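Local coordinates for protein tetR-family transcriptional regulator (Streptomyces coelicolor A3, PDB 2QIB) that probably binds DNA through an N-terminal helix-turn-helix domain and regulates transcription as a member of the TetR family, at residues S69-R80 / V128-H139. Residues are numbered along the deposited sequence; the frame is centred on the assembly and turned at random.
Sequences SDDLADRFVEPR and VRQAAYVQILSH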
loop_
_atom_site.group_PDB
_atom_site.type_symbol
_atom_site.label_atom_id
_atom_site.label_comp_id
_atom_site.label_asym_id
_atom_site.label_seq_id
_atom_site.Cartn_x
_atom_site.Cartn_y
_atom_site.Cartn_z
ATOM N N SER A 69 -8.958 15.939 2.567
ATOM C CA SER A 69 -8.024 15.672 1.466
ATOM C C SER A 69 -7.220 16.923 1.104
ATOM O O SER A 69 -5.995 16.853 0.895
ATOM C CB SER A 69 -8.804 15.121 0.256
ATOM O OG SER A 69 -9.317 13.830 0.575
ATOM N N ASP A 70 -7.891 18.078 1.021
ATOM C CA ASP A 70 -7.206 19.349 0.798
ATOM C C ASP A 70 -6.204 19.677 1.889
ATOM O O ASP A 70 -5.098 20.171 1.604
ATOM C CB ASP A 70 -8.214 20.505 0.663
ATOM C CG ASP A 70 -8.994 20.431 -0.638
ATOM O OD1 ASP A 70 -8.545 19.713 -1.545
ATOM O OD2 ASP A 70 -10.068 21.062 -0.752
ATOM N N ASP A 71 -6.605 19.413 3.128
ATOM C CA ASP A 71 -5.741 19.632 4.287
ATOM C C ASP A 71 -4.455 18.785 4.137
ATOM O O ASP A 71 -3.319 19.338 4.159
ATOM C CB ASP A 71 -6.541 19.294 5.553
ATOM C CG ASP A 71 -5.711 19.333 6.846
ATOM O OD1 ASP A 71 -4.541 19.777 6.871
ATOM O OD2 ASP A 71 -6.261 18.888 7.881
ATOM N N LEU A 72 -4.609 17.470 3.977
ATOM C CA LEU A 72 -3.409 16.589 3.883
ATOM C C LEU A 72 -2.542 16.979 2.694
ATOM O O LEU A 72 -1.321 17.064 2.810
ATOM C CB LEU A 72 -3.792 15.119 3.791
ATOM C CG LEU A 72 -2.611 14.130 3.771
ATOM C CD1 LEU A 72 -1.622 14.425 4.936
ATOM C CD2 LEU A 72 -3.123 12.692 3.815
ATOM N N ALA A 73 -3.149 17.167 1.529
ATOM C CA ALA A 73 -2.343 17.582 0.377
ATOM C C ALA A 73 -1.499 18.861 0.667
ATOM O O ALA A 73 -0.329 18.964 0.241
ATOM C CB ALA A 73 -3.234 17.807 -0.821
ATOM N N ASP A 74 -2.093 19.839 1.355
ATOM C CA ASP A 74 -1.391 21.073 1.683
ATOM C C ASP A 74 -0.253 20.807 2.650
ATOM O O ASP A 74 0.793 21.470 2.581
ATOM C CB ASP A 74 -2.326 22.111 2.314
ATOM C CG ASP A 74 -3.201 22.794 1.282
ATOM O OD1 ASP A 74 -2.964 22.600 0.055
ATOM O OD2 ASP A 74 -4.124 23.534 1.701
ATOM N N ARG A 75 -0.433 19.805 3.508
ATOM C CA ARG A 75 0.610 19.432 4.465
ATOM C C ARG A 75 1.845 18.882 3.776
ATOM O O ARG A 75 2.913 18.877 4.367
ATOM C CB ARG A 75 0.095 18.438 5.517
ATOM C CG ARG A 75 -0.909 19.076 6.513
ATOM C CD ARG A 75 -1.332 18.046 7.556
ATOM N NE ARG A 75 -2.542 18.472 8.246
ATOM C CZ ARG A 75 -2.825 18.229 9.525
ATOM N NH1 ARG A 75 -1.952 17.603 10.323
ATOM N NH2 ARG A 75 -3.998 18.632 10.009
ATOM N N PHE A 76 1.702 18.416 2.532
ATOM C CA PHE A 76 2.863 17.893 1.768
ATOM C C PHE A 76 3.831 18.977 1.269
ATOM O O PHE A 76 4.947 18.664 0.832
ATOM C CB PHE A 76 2.397 17.078 0.556
ATOM C CG PHE A 76 1.605 15.839 0.905
ATOM C CD1 PHE A 76 1.759 15.182 2.118
ATOM C CD2 PHE A 76 0.709 15.332 -0.022
ATOM C CE1 PHE A 76 1.040 14.008 2.392
ATOM C CE2 PHE A 76 -0.021 14.174 0.249
ATOM C CZ PHE A 76 0.147 13.524 1.460
ATOM N N VAL A 77 3.398 20.240 1.310
ATOM C CA VAL A 77 4.180 21.319 0.729
ATOM C C VAL A 77 5.270 21.685 1.721
ATOM O O VAL A 77 4.974 21.967 2.880
ATOM C CB VAL A 77 3.304 22.550 0.384
ATOM C CG1 VAL A 77 4.195 23.672 -0.171
ATOM C CG2 VAL A 77 2.228 22.153 -0.644
ATOM N N GLU A 78 6.521 21.679 1.255
ATOM C CA GLU A 78 7.705 21.851 2.129
ATOM C C GLU A 78 8.784 22.555 1.311
ATOM O O GLU A 78 9.004 22.192 0.162
ATOM C CB GLU A 78 8.209 20.463 2.580
ATOM C CG GLU A 78 9.451 20.482 3.498
ATOM C CD GLU A 78 9.213 21.166 4.855
ATOM O OE1 GLU A 78 8.066 21.199 5.340
ATOM O OE2 GLU A 78 10.197 21.651 5.471
ATOM N N PRO A 79 9.428 23.608 1.872
ATOM C CA PRO A 79 10.450 24.353 1.122
ATOM C C PRO A 79 11.580 23.457 0.630
ATOM O O PRO A 79 11.989 22.512 1.331
ATOM C CB PRO A 79 11.008 25.345 2.158
ATOM C CG PRO A 79 9.927 25.502 3.131
ATOM C CD PRO A 79 9.240 24.156 3.221
ATOM N N ARG A 80 12.060 23.745 -0.579
ATOM C CA ARG A 80 13.155 22.988 -1.173
ATOM C C ARG A 80 14.500 23.535 -0.714
ATOM O O ARG A 80 15.214 24.201 -1.484
ATOM C CB ARG A 80 13.035 22.968 -2.692
ATOM C CG ARG A 80 11.727 22.352 -3.150
ATOM C CD ARG A 80 11.704 21.985 -4.628
ATOM N NE ARG A 80 11.914 23.115 -5.532
ATOM C CZ ARG A 80 11.012 24.051 -5.819
ATOM N NH1 ARG A 80 9.809 24.052 -5.253
ATOM N NH2 ARG A 80 11.322 25.013 -6.673
ATOM N N VAL A 128 -4.940 12.820 -3.473
ATOM C CA VAL A 128 -3.946 12.974 -2.384
ATOM C C VAL A 128 -2.649 12.190 -2.719
ATOM O O VAL A 128 -1.539 12.728 -2.589
ATOM C CB VAL A 128 -4.512 12.560 -0.998
ATOM C CG1 VAL A 128 -3.460 12.767 0.104
ATOM C CG2 VAL A 128 -5.792 13.340 -0.667
ATOM N N ARG A 129 -2.797 10.944 -3.180
ATOM C CA ARG A 129 -1.641 10.146 -3.585
ATOM C C ARG A 129 -0.865 10.852 -4.690
ATOM O O ARG A 129 0.374 10.935 -4.641
ATOM C CB ARG A 129 -2.087 8.775 -4.072
ATOM C CG ARG A 129 -2.678 7.931 -2.970
ATOM C CD ARG A 129 -3.242 6.646 -3.578
ATOM N NE ARG A 129 -3.693 5.747 -2.529
ATOM C CZ ARG A 129 -4.787 5.021 -2.600
ATOM N NH1 ARG A 129 -5.590 5.126 -3.675
ATOM N NH2 ARG A 129 -5.116 4.240 -1.578
ATOM N N GLN A 130 -1.590 11.378 -5.677
ATOM C CA GLN A 130 -0.935 12.133 -6.734
ATOM C C GLN A 130 -0.263 13.438 -6.227
ATOM O O GLN A 130 0.821 13.776 -6.669
ATOM C CB GLN A 130 -1.948 12.411 -7.864
ATOM C CG GLN A 130 -1.379 13.272 -8.969
ATOM C CD GLN A 130 -0.374 12.534 -9.841
ATOM O OE1 GLN A 130 -0.230 11.310 -9.759
ATOM N NE2 GLN A 130 0.297 13.274 -10.718
ATOM N N ALA A 131 -0.887 14.154 -5.292
ATOM C CA ALA A 131 -0.280 15.348 -4.681
ATOM C C ALA A 131 1.053 15.004 -4.006
ATOM O O ALA A 131 2.055 15.736 -4.179
ATOM C CB ALA A 131 -1.228 15.967 -3.662
ATOM N N ALA A 132 1.087 13.867 -3.298
ATOM C CA ALA A 132 2.352 13.396 -2.699
ATOM C C ALA A 132 3.400 13.165 -3.787
ATOM O O ALA A 132 4.556 13.635 -3.668
ATOM C CB ALA A 132 2.131 12.091 -1.883
ATOM N N TYR A 133 3.012 12.460 -4.846
ATOM C CA TYR A 133 3.888 12.157 -5.974
ATOM C C TYR A 133 4.509 13.442 -6.583
ATOM O O TYR A 133 5.735 13.544 -6.767
ATOM C CB TYR A 133 3.064 11.368 -7.019
ATOM C CG TYR A 133 3.833 10.964 -8.251
ATOM C CD1 TYR A 133 4.784 9.942 -8.204
ATOM C CD2 TYR A 133 3.591 11.594 -9.475
ATOM C CE1 TYR A 133 5.490 9.550 -9.351
ATOM C CE2 TYR A 133 4.307 11.217 -10.638
ATOM C CZ TYR A 133 5.226 10.183 -10.557
ATOM O OH TYR A 133 5.956 9.814 -11.692
ATOM N N VAL A 134 3.655 14.418 -6.882
ATOM C CA VAL A 134 4.100 15.691 -7.455
ATOM C C VAL A 134 5.127 16.398 -6.542
ATOM O O VAL A 134 6.132 16.954 -7.015
ATOM C CB VAL A 134 2.880 16.584 -7.762
ATOM C CG1 VAL A 134 3.332 18.069 -8.061
ATOM C CG2 VAL A 134 2.116 15.992 -8.965
ATOM N N GLN A 135 4.863 16.406 -5.245
ATOM C CA GLN A 135 5.808 17.048 -4.313
ATOM C C GLN A 135 7.146 16.331 -4.242
ATOM O O GLN A 135 8.203 16.963 -4.230
ATOM C CB GLN A 135 5.200 17.197 -2.918
ATOM C CG GLN A 135 4.052 18.238 -2.849
ATOM C CD GLN A 135 4.460 19.608 -3.464
ATOM O OE1 GLN A 135 5.468 20.192 -3.102
ATOM N NE2 GLN A 135 3.667 20.091 -4.417
ATOM N N ILE A 136 7.106 14.995 -4.198
ATOM C CA ILE A 136 8.352 14.250 -4.138
ATOM C C ILE A 136 9.178 14.498 -5.396
ATOM O O ILE A 136 10.337 14.797 -5.300
ATOM C CB ILE A 136 8.088 12.754 -3.964
ATOM C CG1 ILE A 136 7.502 12.518 -2.548
ATOM C CG2 ILE A 136 9.395 11.952 -4.215
ATOM C CD1 ILE A 136 6.812 11.161 -2.415
ATOM N N LEU A 137 8.565 14.453 -6.581
ATOM C CA LEU A 137 9.330 14.755 -7.789
ATOM C C LEU A 137 9.896 16.171 -7.806
ATOM O O LEU A 137 10.986 16.375 -8.304
ATOM C CB LEU A 137 8.495 14.540 -9.034
ATOM C CG LEU A 137 8.090 13.084 -9.319
ATOM C CD1 LEU A 137 7.380 13.042 -10.662
ATOM C CD2 LEU A 137 9.271 12.116 -9.328
ATOM N N SER A 138 9.142 17.130 -7.283
ATOM C CA SER A 138 9.620 18.522 -7.209
ATOM C C SER A 138 10.918 18.600 -6.401
ATOM O O SER A 138 11.900 19.250 -6.789
ATOM C CB SER A 138 8.541 19.401 -6.571
ATOM O OG SER A 138 9.011 20.748 -6.445
ATOM N N HIS A 139 10.940 17.926 -5.258
ATOM C CA HIS A 139 12.117 17.932 -4.411
ATOM C C HIS A 139 13.298 17.201 -5.038
ATOM O O HIS A 139 14.449 17.634 -4.861
ATOM C CB HIS A 139 11.808 17.362 -3.040
ATOM C CG HIS A 139 11.073 18.314 -2.155
ATOM N ND1 HIS A 139 11.724 19.177 -1.293
ATOM C CD2 HIS A 139 9.748 18.562 -2.014
ATOM C CE1 HIS A 139 10.828 19.902 -0.650
ATOM N NE2 HIS A 139 9.620 19.544 -1.064
HETATM O O HOH W 1 6.782 19.751 -0.881
HETATM O O HOH W 2 7.475 21.905 -4.325
#
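Phe76 points its ring at helix 119-140, meeting Val128 O edge-on, CE2 to O 3.5 Å, while the same CE2 lies 3.7 Å from Ala132 CB. With CG beside the backbone N (chi1 -63°), the ring reaches across to the helix and crosses the Val128 side chain at about a right angle. Val128 splits its branches: CG1 meets Phe76 CE2 and Leu72 CD2, while CG2 sits 3.6 Å from Ser69 CB. Two alanine methyls touch, Ala73 CB to Ala131 CB 3.9 Å, with no bulky side chain between them. Replacing Phe76 by alanine removes the ring, and is likely to leave Val128 CG1 and the Ala132 methyl without their aromatic partner. Beyond the ring, contact becomes polar and water-mediated. One water lies 2.6 Å from Gln135 OE1 and also within bonding distance of Phe76 O and His139 NE2. His139, whose ND1 bonds Arg87, takes Arg80 CG over one face, a CH-pi contact 3.9 Å from the ring centroid; the guanidinium plane stands 82° from the imidazole. The axes of helices 69-75 and 128-139 run nearly parallel (13°), 9.2 Å apart at closest approach. This joins helix 57-75, which follows the predicted helix-turn-helix, to the C-terminal helical domain, which in TetR-family regulators usually holds the ligand pocket.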